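Local atomic coordinates of beta-lactamase Rm3 (Uncultured bacterium, PDB entry 5IQK), a protein that hydrolyses the beta-lactam ring of antibiotics with the help of bound zinc, as a subclass B3 metallo-beta-lactamase linked to antibiotic resistance. Residues D106-E111 / P123-V128; P114-Q118 / G154-G158; I181-S185 / L260-R264. All blocks are in the same frame, centred on the assembly; numbering follows the deposited sequence.

Contact 1: D106-E111 / P123-V128; sequences DLASGE and PKYPPV
Gly-110 lies against the ring of Tyr-125 where helix 101-109 of the metallo-beta-lactamase fold ends and the chain doubles back toward strand 131-133. Gly-110 leaves the helix with positive phi, a conformation that suits glycine.

Two backbone hydrogen bonds fasten the returning chain. Val-128 N gives a nearly straight bond (171°) to Leu-107 O, coming from above the carbonyl plane, while Tyr-125 N meets a lone pair of Gly-110 O at 2.8 Å. Water 1 adds a bridge between Ser-109 O and Tyr-125 O.

The tyrosine supplies the aromatic contact. With CG held between its backbone N and carbonyl carbon (chi1 59°), the ring turns back against the helix end, its face to Gly-110 CA, which makes a CH-pi contact 3.8 Å from the ring centroid. Its hydroxyl is hydrogen-bonded to Gly-78 O.

Among apolar groups, Leu-107 and Val-128 run side by side, Leu-107 CG 4.0 Å from Val-128 CG2, both also touching Val-97 of strand 96-99. Charge plays a looser part: the extended Lys-124 chain lies alongside Glu-111, whose OE2 stays 4.0 Å from Lys-124 NZ, while Glu-111 OE1 comes within 3.5 Å of Lys-124 CE.

Contact 2: P114-Q118 / G154-G158; sequences PDDPQ and GHTPG. With ZN (zinc ion), chain C.
Asp-115 crosses Pro-157 at the start of this contact between two loops. Its CG is tucked between the backbone N and carbonyl carbon (chi1 50°), which brings the carboxylate to the proline ring: Asp-115 OD2 is 3.5 Å from Pro-157 CG. Asp-115 O approaches the same proline carbon, and this buried carbonyl oxygen finds no polar partner in the model.

Next along the chain, Asp-116 swings its carboxylate alongside Thr-156, pointing the same way, and OD1 rests 3.5 Å from Thr-156 CG2. The other oxygen does the polar work. Through its anti lone pair, Asp-116 OD2 accepts a 2.8 Å hydrogen bond from Gln-118 N, which closes an Asx turn, and it is also hydrogen-bonded to His-79 NE2. Two bonds thus grip one oxygen and fix the rotation of the carboxylate, making Asp-116 a second-shell partner of a zinc ligand.

Pro-117 sets its ring on the other loop, with CG 3.4 Å from His-155 O, and its CD also meets Pro-157 CD at 4.3 Å. Beyond it, the extended Gln-118 chain reaches toward the imidazole of His-155. The amide stands almost perpendicular to the ring (86°), and Gln-118 OE1 comes no nearer than 4.0 Å to His-155 CE1.

Next to CE1 in the ring, His-155 NE2 binds zinc at 2.0 Å, while ND1 is hydrogen-bonded to Asn-182 O, so both ring nitrogens are engaged and the imidazole is held in orientation. Water 4 is bound to the same metal at 1.9 Å. His-77 and His-79 complete the protein ligands, giving the three-histidine zinc site characteristic of the metallo-beta-lactamase active centre.

Contact 3: I181-S185 / L260-R264; sequences INAVS and LLDSR
Ser-185 OG takes both terminal nitrogens of Arg-264. The bond from Arg-264 NH2 to Ser-185 OG is short and fairly straight (2.8 Å, 164°), with the hydroxyl oxygen at the edge of the guanidinium and close to its plane. The second, from Arg-264 NH1 to Ser-185 OG at 3.4 Å, is weak. Two waters also lie in the guanidinium plane, both at NH1. Water 5 donates to Ala-183 O and accepts from Arg-264 NH1, whereas water 6 accepts from Ser-185 N at 2.9 Å and, weakly, from NH1. The arginine therefore reaches the loop backbone through solvent as well as the serine directly. Elsewhere, a salt bridge from Arg-264 NE to Glu-268 OE2 and a weak bond from NH2 to Phe-189 O help to fix the group's rotation.

Helix 249-269, the last of the chain, supplies Arg-264 and packs against the loop that follows strand 171-178 beside the zinc centre of this metallo-beta-lactamase fold. The loop kinks at Ala-183, the centre of an inverse gamma turn, and its methyl points toward the helix.

That methyl fits between two leucines of successive positions: Ala-183 CB is 3.8 Å from Leu-260 CD2 and equally far from Leu-261 CD1. Leu-260 uses its other branch too, CD1 lying 3.8 Å from Asn-182 CB. Arg-264 adds its aliphatic part to the same patch. Its chain leaves the helix with CG opposite the backbone N (chi1 170°) and bends at the next bond (chi2 62°), bringing Arg-264 CG to 4.1 Å from Ala-183 CB.

Overall arrangement
From the N terminus, contact 1 comes first and closes a short loop, joining the end of helix 101-109 to the chain just before strand 131-133. Its segments alternate along the chain with those of contact 2: 114-118 sits within that loop and packs against 154-158, so the two cross. Contact 2 closes the 35 residues between 118 and 154 and joins loops of the two sheets at the zinc site. Contact 3 comes later, in series with both, and spans 74 residues to bring helix 249-269 against the loop after strand 171-178. Contacts 2 and 3 touch where the zinc-binding histidine's loop meets 181-185, and Pro-117 packs on Ser-185; contacts 1 and 3 stand about 25 Å apart between centres.

Contact 1: D106-E111 / P123-V128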
ATOM      1  N   ASP A 106      10.424 -11.220   2.389  1.00 23.45           N
ATOM      2  CA  ASP A 106       9.261 -11.872   1.776  1.00 22.21           C
ATOM      3  C   ASP A 106       9.334 -11.802   0.248  1.00 26.42           C
ATOM      4  O   ASP A 106       9.148 -12.809  -0.437  1.00 25.89           O
ATOM      5  CB  ASP A 106       7.940 -11.231   2.223  1.00 20.08           C
ATOM      6  CG  ASP A 106       7.742 -11.245   3.724  1.00 23.83           C
ATOM      7  OD1 ASP A 106       8.430 -12.015   4.420  1.00 23.52           O
ATOM      8  OD2 ASP A 106       6.881 -10.477   4.203  1.00 23.42           O
ATOM      9  N   LEU A 107       9.601 -10.606  -0.277  1.00 22.69           N
ATOM     10  CA  LEU A 107       9.637 -10.392  -1.723  1.00 23.49           C
ATOM     11  C   LEU A 107      10.674 -11.274  -2.404  1.00 25.76           C
ATOM     12  O   LEU A 107      10.410 -11.840  -3.469  1.00 25.46           O
ATOM     13  CB  LEU A 107       9.916  -8.922  -2.044  1.00 26.41           C
ATOM     14  CG  LEU A 107       8.707  -7.992  -2.156  1.00 21.97           C
ATOM     15  CD1 LEU A 107       7.816  -8.025  -0.907  1.00 22.02           C
ATOM     16  CD2 LEU A 107       9.193  -6.582  -2.455  1.00 21.77           C
ATOM     17  N   ALA A 108      11.840 -11.403  -1.775  1.00 26.95           N
ATOM     18  CA  ALA A 108      12.946 -12.156  -2.350  1.00 28.19           C
ATOM     19  C   ALA A 108      12.651 -13.655  -2.464  1.00 28.44           C
ATOM     20  O   ALA A 108      13.150 -14.324  -3.375  1.00 32.24           O
ATOM     21  CB  ALA A 108      14.227 -11.929  -1.529  1.00 26.20           C
ATOM     22  N   SER A 109      11.825 -14.179  -1.566  1.00 28.20           N
ATOM     23  CA  SER A 109      11.532 -15.606  -1.576  1.00 30.80           C
ATOM     24  C   SER A 109      10.136 -15.892  -2.115  1.00 28.21           C
ATOM     25  O   SER A 109       9.800 -17.035  -2.415  1.00 29.47           O
ATOM     26  CB  SER A 109      11.666 -16.186  -0.166  1.00 31.65           C
ATOM     27  OG  SER A 109      10.713 -15.602   0.707  1.00 30.99           O
ATOM     28  N   GLY A 110       9.332 -14.845  -2.246  1.00 26.61           N
ATOM     29  CA  GLY A 110       7.964 -14.987  -2.712  1.00 27.11           C
ATOM     30  C   GLY A 110       7.069 -15.628  -1.659  1.00 25.03           C
ATOM     31  O   GLY A 110       6.026 -16.197  -1.982  1.00 26.45           O
ATOM     32  N   GLU A 111       7.466 -15.531  -0.394  1.00 28.82           N
ATOM     33  CA  GLU A 111       6.641 -16.059   0.697  1.00 27.09           C
ATOM     34  C   GLU A 111       7.058 -15.466   2.032  1.00 27.09           C
ATOM     35  O   GLU A 111       8.211 -15.062   2.221  1.00 25.62           O
ATOM     36  CB  GLU A 111       6.712 -17.580   0.767  1.00 33.66           C
ATOM     37  CG  GLU A 111       8.087 -18.134   1.029  1.00 32.72           C
ATOM     38  CD  GLU A 111       8.128 -19.636   0.865  1.00 43.30           C
ATOM     39  OE1 GLU A 111       7.180 -20.309   1.331  1.00 44.37           O
ATOM     40  OE2 GLU A 111       9.100 -20.141   0.263  1.00 49.85           O
ATOM     41  N   PRO A 123      -0.553 -18.274  -0.371  1.00 22.28           N
ATOM     42  CA  PRO A 123       0.215 -18.951  -1.418  1.00 25.41           C
ATOM     43  C   PRO A 123       1.566 -18.292  -1.666  1.00 24.68           C
ATOM     44  O   PRO A 123       1.733 -17.112  -1.338  1.00 22.98           O
ATOM     45  CB  PRO A 123      -0.672 -18.807  -2.666  1.00 25.26           C
ATOM     46  CG  PRO A 123      -2.018 -18.331  -2.175  1.00 25.87           C
ATOM     47  CD  PRO A 123      -1.736 -17.581  -0.908  1.00 22.44           C
ATOM     48  N   LYS A 124       2.512 -19.032  -2.238  1.00 23.67           N
ATOM     49  CA  LYS A 124       3.763 -18.428  -2.704  1.00 26.20           C
ATOM     50  C   LYS A 124       3.457 -17.537  -3.906  1.00 24.40           C
ATOM     51  O   LYS A 124       2.456 -17.753  -4.594  1.00 23.84           O
ATOM     52  CB  LYS A 124       4.787 -19.495  -3.091  1.00 29.18           C
ATOM     53  CG  LYS A 124       5.171 -20.429  -1.952  1.00 34.82           C
ATOM     54  CD  LYS A 124       6.142 -21.513  -2.398  1.00 37.37           C
ATOM     55  CE  LYS A 124       6.373 -22.524  -1.277  1.00 45.83           C
ATOM     56  NZ  LYS A 124       7.548 -23.417  -1.514  1.00 47.57           N
ATOM     57  N   TYR A 125       4.313 -16.552  -4.165  1.00 24.37           N
ATOM     58  CA  TYR A 125       4.161 -15.688  -5.342  1.00 22.38           C
ATOM     59  C   TYR A 125       5.523 -15.466  -6.033  1.00 22.86           C
ATOM     60  O   TYR A 125       6.567 -15.828  -5.478  1.00 24.19           O
ATOM     61  CB  TYR A 125       3.504 -14.352  -4.953  1.00 20.57           C
ATOM     62  CG  TYR A 125       4.235 -13.518  -3.907  1.00 22.14           C
ATOM     63  CD1 TYR A 125       5.286 -12.676  -4.268  1.00 25.43           C
ATOM     64  CD2 TYR A 125       3.830 -13.529  -2.583  1.00 20.37           C
ATOM     65  CE1 TYR A 125       5.943 -11.896  -3.316  1.00 24.62           C
ATOM     66  CE2 TYR A 125       4.478 -12.760  -1.615  1.00 19.82           C
ATOM     67  CZ  TYR A 125       5.531 -11.942  -1.990  1.00 20.91           C
ATOM     68  OH  TYR A 125       6.170 -11.167  -1.038  1.00 19.19           O
ATOM     69  N   PRO A 126       5.525 -14.886  -7.253  1.00 22.84           N
ATOM     70  CA  PRO A 126       6.803 -14.740  -7.960  1.00 25.61           C
ATOM     71  C   PRO A 126       7.830 -13.892  -7.212  1.00 23.30           C
ATOM     72  O   PRO A 126       7.532 -12.761  -6.834  1.00 25.92           O
ATOM     73  CB  PRO A 126       6.395 -14.062  -9.273  1.00 23.66           C
ATOM     74  CG  PRO A 126       4.992 -14.509  -9.488  1.00 26.84           C
ATOM     75  CD  PRO A 126       4.384 -14.527  -8.120  1.00 24.66           C
ATOM     76  N   PRO A 127       9.030 -14.444  -6.982  1.00 26.71           N
ATOM     77  CA  PRO A 127      10.066 -13.710  -6.247  1.00 28.78           C
ATOM     78  C   PRO A 127      10.514 -12.442  -6.979  1.00 30.13           C
ATOM     79  O   PRO A 127      10.614 -12.437  -8.209  1.00 25.88           O
ATOM     80  CB  PRO A 127      11.214 -14.723  -6.153  1.00 25.09           C
ATOM     81  CG  PRO A 127      10.551 -16.062  -6.315  1.00 30.32           C
ATOM     82  CD  PRO A 127       9.461 -15.810  -7.321  1.00 23.01           C
ATOM     83  N   VAL A 128      10.802 -11.386  -6.222  1.00 28.61           N
ATOM     84  CA  VAL A 128      11.275 -10.143  -6.809  1.00 26.59           C
ATOM     85  C   VAL A 128      12.785 -10.190  -6.814  1.00 32.03           C
ATOM     86  O   VAL A 128      13.410 -10.442  -5.780  1.00 33.66           O
ATOM     87  CB  VAL A 128      10.787  -8.911  -6.044  1.00 27.70           C
ATOM     88  CG1 VAL A 128      11.337  -7.652  -6.702  1.00 26.74           C
ATOM     89  CG2 VAL A 128       9.267  -8.880  -6.020  1.00 26.06           C
TER
HETATM   90  O   HOH W   1       8.059 -18.133  -4.402  1.00 36.62           O
HETATM   91  O   HOH W   2       3.304 -15.716  -0.025  1.00 25.33           O

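Contact 2: P114-Q118 / G154-G158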
ATOM      1  N   PRO A 114       8.032 -16.834   9.423  1.00 20.89           N
ATOM      2  CA  PRO A 114       7.306 -17.302  10.608  1.00 20.53           C
ATOM      3  C   PRO A 114       6.757 -16.167  11.469  1.00 18.49           C
ATOM      4  O   PRO A 114       5.809 -16.412  12.212  1.00 19.23           O
ATOM      5  CB  PRO A 114       8.371 -18.094  11.372  1.00 24.39           C
ATOM      6  CG  PRO A 114       9.356 -18.518  10.339  1.00 23.08           C
ATOM      7  CD  PRO A 114       9.400 -17.384   9.356  1.00 25.12           C
ATOM      8  N   ASP A 115       7.303 -14.956  11.350  1.00 19.92           N
ATOM      9  CA  ASP A 115       6.795 -13.826  12.128  1.00 19.33           C
ATOM     10  C   ASP A 115       5.567 -13.152  11.511  1.00 17.50           C
ATOM     11  O   ASP A 115       5.003 -12.234  12.094  1.00 18.24           O
ATOM     12  CB  ASP A 115       7.902 -12.780  12.366  1.00 19.61           C
ATOM     13  CG  ASP A 115       8.641 -12.374  11.095  1.00 24.54           C
ATOM     14  OD1 ASP A 115       8.502 -13.052  10.054  1.00 24.44           O
ATOM     15  OD2 ASP A 115       9.380 -11.362  11.151  1.00 23.39           O
ATOM     16  N   ASP A 116       5.117 -13.629  10.356  1.00 16.12           N
ATOM     17  CA  ASP A 116       3.951 -13.023   9.719  1.00 18.47           C
ATOM     18  C   ASP A 116       2.675 -13.588  10.325  1.00 16.53           C
ATOM     19  O   ASP A 116       2.563 -14.806  10.534  1.00 14.94           O
ATOM     20  CB  ASP A 116       3.980 -13.260   8.216  1.00 13.85           C
ATOM     21  CG  ASP A 116       3.054 -12.324   7.458  1.00 16.09           C
ATOM     22  OD1 ASP A 116       3.571 -11.387   6.816  1.00 16.31           O
ATOM     23  OD2 ASP A 116       1.816 -12.525   7.504  1.00 17.15           O
ATOM     24  N   PRO A 117       1.714 -12.711  10.641  1.00 13.77           N
ATOM     25  CA  PRO A 117       0.440 -13.218  11.177  1.00 15.54           C
ATOM     26  C   PRO A 117      -0.260 -14.184  10.214  1.00 15.92           C
ATOM     27  O   PRO A 117      -1.094 -14.980  10.672  1.00 16.33           O
ATOM     28  CB  PRO A 117      -0.387 -11.942  11.381  1.00 16.32           C
ATOM     29  CG  PRO A 117       0.646 -10.872  11.600  1.00 14.95           C
ATOM     30  CD  PRO A 117       1.800 -11.245  10.706  1.00 15.57           C
ATOM     31  N   GLN A 118       0.096 -14.153   8.928  1.00 15.15           N
ATOM     32  CA  GLN A 118      -0.501 -15.078   7.967  1.00 14.09           C
ATOM     33  C   GLN A 118       0.492 -16.078   7.366  1.00 15.60           C
ATOM     34  O   GLN A 118       0.246 -16.661   6.302  1.00 16.47           O
ATOM     35  CB  GLN A 118      -1.217 -14.289   6.869  1.00 13.82           C
ATOM     36  CG  GLN A 118      -2.297 -13.392   7.453  1.00 15.96           C
ATOM     37  CD  GLN A 118      -3.072 -12.623   6.404  1.00 15.00           C
ATOM     38  OE1 GLN A 118      -3.200 -11.395   6.494  1.00 17.86           O
ATOM     39  NE2 GLN A 118      -3.615 -13.334   5.425  1.00 11.67           N
ATOM     40  N   GLY A 154       2.932  -3.993  12.063  1.00 13.30           N
ATOM     41  CA  GLY A 154       1.860  -4.416  12.945  1.00 16.61           C
ATOM     42  C   GLY A 154       0.985  -5.448  12.259  1.00 16.61           C
ATOM     43  O   GLY A 154       0.840  -6.574  12.731  1.00 18.38           O
ATOM     44  N   HIS A 155       0.404  -5.064  11.127  1.00 15.13           N
ATOM     45  CA  HIS A 155      -0.312  -6.005  10.278  1.00 17.07           C
ATOM     46  C   HIS A 155       0.685  -7.023   9.730  1.00 14.10           C
ATOM     47  O   HIS A 155       0.350  -8.201   9.563  1.00 14.33           O
ATOM     48  CB  HIS A 155      -1.048  -5.243   9.160  1.00 14.52           C
ATOM     49  CG  HIS A 155      -1.606  -6.109   8.075  1.00 16.66           C
ATOM     50  ND1 HIS A 155      -2.835  -6.729   8.167  1.00 18.89           N
ATOM     51  CD2 HIS A 155      -1.121  -6.423   6.848  1.00 16.86           C
ATOM     52  CE1 HIS A 155      -3.070  -7.406   7.055  1.00 18.39           C
ATOM     53  NE2 HIS A 155      -2.052  -7.222   6.232  1.00 21.81           N
ATOM     54  N   THR A 156       1.906  -6.559   9.457  1.00 14.89           N
ATOM     55  CA  THR A 156       3.078  -7.420   9.215  1.00 14.32           C
ATOM     56  C   THR A 156       4.276  -6.747   9.878  1.00 16.72           C
ATOM     57  O   THR A 156       4.220  -5.545  10.167  1.00 18.44           O
ATOM     58  CB  THR A 156       3.395  -7.630   7.719  1.00 14.45           C
ATOM     59  OG1 THR A 156       3.818  -6.390   7.147  1.00 15.32           O
ATOM     60  CG2 THR A 156       2.186  -8.149   6.957  1.00 16.27           C
ATOM     61  N   PRO A 157       5.359  -7.500  10.136  1.00 19.55           N
ATOM     62  CA  PRO A 157       6.536  -6.871  10.750  1.00 20.50           C
ATOM     63  C   PRO A 157       7.188  -5.862   9.844  1.00 19.04           C
ATOM     64  O   PRO A 157       7.989  -5.055  10.331  1.00 21.26           O
ATOM     65  CB  PRO A 157       7.481  -8.044  10.998  1.00 18.31           C
ATOM     66  CG  PRO A 157       6.569  -9.206  11.145  1.00 18.54           C
ATOM     67  CD  PRO A 157       5.467  -8.973  10.157  1.00 18.41           C
ATOM     68  N   GLY A 158       6.875  -5.915   8.550  1.00 16.15           N
ATOM     69  CA  GLY A 158       7.582  -5.084   7.581  1.00 16.39           C
ATOM     70  C   GLY A 158       6.806  -3.948   6.943  1.00 17.97           C
ATOM     71  O   GLY A 158       7.279  -3.350   5.975  1.00 20.18           O
TER
HETATM   72 ZN    ZN C 401      -1.591  -7.756   4.307  1.00 17.40          ZN
HETATM   73  O   HOH W   3      -3.455  -5.995   4.075  1.00 32.30           O
HETATM   74  O   HOH W   4      -3.074  -8.118   3.180  1.00 20.81           O

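Contact 3: I181-S185 / L260-R264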
ATOM      1  N   ILE A 181      -3.026  -1.531   8.544  1.00 17.07           N
ATOM      2  CA  ILE A 181      -2.707  -1.592   9.969  1.00 19.66           C
ATOM      3  C   ILE A 181      -3.810  -2.337  10.720  1.00 18.59           C
ATOM      4  O   ILE A 181      -4.008  -2.135  11.924  1.00 19.69           O
ATOM      5  CB  ILE A 181      -2.524  -0.186  10.571  1.00 20.55           C
ATOM      6  CG1 ILE A 181      -3.697   0.710  10.189  1.00 21.21           C
ATOM      7  CG2 ILE A 181      -1.217   0.427  10.087  1.00 16.04           C
ATOM      8  CD1 ILE A 181      -3.697   2.047  10.895  1.00 21.58           C
ATOM      9  N   ASN A 182      -4.525  -3.201  10.000  1.00 18.53           N
ATOM     10  CA  ASN A 182      -5.590  -3.967  10.620  1.00 20.69           C
ATOM     11  C   ASN A 182      -5.055  -5.266  11.227  1.00 20.77           C
ATOM     12  O   ASN A 182      -4.317  -6.021  10.584  1.00 17.90           O
ATOM     13  CB  ASN A 182      -6.727  -4.238   9.615  1.00 20.67           C
ATOM     14  CG  ASN A 182      -6.276  -4.981   8.346  1.00 20.47           C
ATOM     15  OD1 ASN A 182      -5.157  -4.813   7.854  1.00 20.68           O
ATOM     16  ND2 ASN A 182      -7.181  -5.789   7.800  1.00 20.42           N
ATOM     17  N   ALA A 183      -5.425  -5.498  12.485  1.00 18.81           N
ATOM     18  CA  ALA A 183      -5.013  -6.693  13.215  1.00 19.15           C
ATOM     19  C   ALA A 183      -5.850  -7.907  12.801  1.00 18.88           C
ATOM     20  O   ALA A 183      -6.784  -8.322  13.513  1.00 19.98           O
ATOM     21  CB  ALA A 183      -5.114  -6.460  14.727  1.00 20.13           C
ATOM     22  N   VAL A 184      -5.524  -8.444  11.630  1.00 19.71           N
ATOM     23  CA  VAL A 184      -6.126  -9.669  11.132  1.00 15.10           C
ATOM     24  C   VAL A 184      -4.995 -10.665  10.880  1.00 18.76           C
ATOM     25  O   VAL A 184      -3.838 -10.269  10.696  1.00 15.02           O
ATOM     26  CB  VAL A 184      -6.922  -9.439   9.837  1.00 15.67           C
ATOM     27  CG1 VAL A 184      -7.982  -8.384  10.058  1.00 19.81           C
ATOM     28  CG2 VAL A 184      -5.974  -8.988   8.728  1.00 17.11           C
ATOM     29  N   SER A 185      -5.328 -11.955  10.885  1.00 15.85           N
ATOM     30  CA  SER A 185      -4.316 -13.010  10.815  1.00 16.40           C
ATOM     31  C   SER A 185      -4.931 -14.332  10.372  1.00 15.93           C
ATOM     32  O   SER A 185      -6.140 -14.426  10.171  1.00 18.23           O
ATOM     33  CB  SER A 185      -3.668 -13.213  12.190  1.00 16.83           C
ATOM     34  OG  SER A 185      -4.619 -13.798  13.071  1.00 15.96           O
ATOM     35  N   LEU A 260     -10.664  -1.691  15.843  1.00 26.82           N
ATOM     36  CA  LEU A 260     -10.500  -3.077  15.423  1.00 27.42           C
ATOM     37  C   LEU A 260      -9.546  -3.801  16.381  1.00 27.17           C
ATOM     38  O   LEU A 260      -9.832  -4.916  16.829  1.00 24.42           O
ATOM     39  CB  LEU A 260      -9.995  -3.141  13.975  1.00 27.07           C
ATOM     40  CG  LEU A 260      -9.770  -4.485  13.270  1.00 25.82           C
ATOM     41  CD1 LEU A 260      -9.830  -4.320  11.767  1.00 26.58           C
ATOM     42  CD2 LEU A 260      -8.461  -5.147  13.651  1.00 29.35           C
ATOM     43  N   LEU A 261      -8.407  -3.182  16.691  1.00 23.27           N
ATOM     44  CA  LEU A 261      -7.455  -3.822  17.611  1.00 27.09           C
ATOM     45  C   LEU A 261      -8.069  -4.103  18.991  1.00 28.91           C
ATOM     46  O   LEU A 261      -7.831  -5.172  19.574  1.00 24.34           O
ATOM     47  CB  LEU A 261      -6.186  -2.976  17.772  1.00 24.63           C
ATOM     48  CG  LEU A 261      -5.152  -3.614  18.708  1.00 25.50           C
ATOM     49  CD1 LEU A 261      -4.728  -4.988  18.202  1.00 21.82           C
ATOM     50  CD2 LEU A 261      -3.938  -2.719  18.884  1.00 20.41           C
ATOM     51  N   ASP A 262      -8.850  -3.161  19.519  1.00 27.80           N
ATOM     52  CA  ASP A 262      -9.495  -3.356  20.821  1.00 29.39           C
ATOM     53  C   ASP A 262     -10.396  -4.582  20.819  1.00 27.69           C
ATOM     54  O   ASP A 262     -10.396  -5.371  21.770  1.00 30.12           O
ATOM     55  CB  ASP A 262     -10.323  -2.133  21.222  1.00 33.16           C
ATOM     56  CG  ASP A 262      -9.471  -0.923  21.547  1.00 37.70           C
ATOM     57  OD1 ASP A 262      -8.290  -1.104  21.912  1.00 42.24           O
ATOM     58  OD2 ASP A 262      -9.991   0.211  21.452  1.00 42.24           O
ATOM     59  N   SER A 263     -11.156  -4.742  19.743  1.00 23.56           N
ATOM     60  CA  SER A 263     -12.044  -5.892  19.595  1.00 30.10           C
ATOM     61  C   SER A 263     -11.258  -7.180  19.480  1.00 28.31           C
ATOM     62  O   SER A 263     -11.642  -8.204  20.046  1.00 26.49           O
ATOM     63  CB  SER A 263     -12.939  -5.741  18.366  1.00 31.84           C
ATOM     64  OG  SER A 263     -13.876  -4.706  18.553  1.00 39.42           O
ATOM     65  N   ARG A 264     -10.179  -7.126  18.708  1.00 25.71           N
ATOM     66  CA  ARG A 264      -9.343  -8.292  18.469  1.00 26.37           C
ATOM     67  C   ARG A 264      -8.707  -8.778  19.769  1.00 26.65           C
ATOM     68  O   ARG A 264      -8.760  -9.971  20.084  1.00 27.60           O
ATOM     69  CB  ARG A 264      -8.267  -7.957  17.424  1.00 23.45           C
ATOM     70  CG  ARG A 264      -7.183  -9.014  17.258  1.00 22.71           C
ATOM     71  CD  ARG A 264      -7.747 -10.338  16.794  1.00 25.68           C
ATOM     72  NE  ARG A 264      -6.701 -11.350  16.706  1.00 20.34           N
ATOM     73  CZ  ARG A 264      -6.358 -11.990  15.599  1.00 20.09           C
ATOM     74  NH1 ARG A 264      -7.001 -11.742  14.462  1.00 20.52           N
ATOM     75  NH2 ARG A 264      -5.379 -12.890  15.637  1.00 19.76           N
TER
HETATM   76  O   HOH W   5      -9.188  -9.887  13.645  1.00 32.80           O
HETATM   77  O   HOH W   6      -8.120 -12.400  11.615  1.00 21.52           O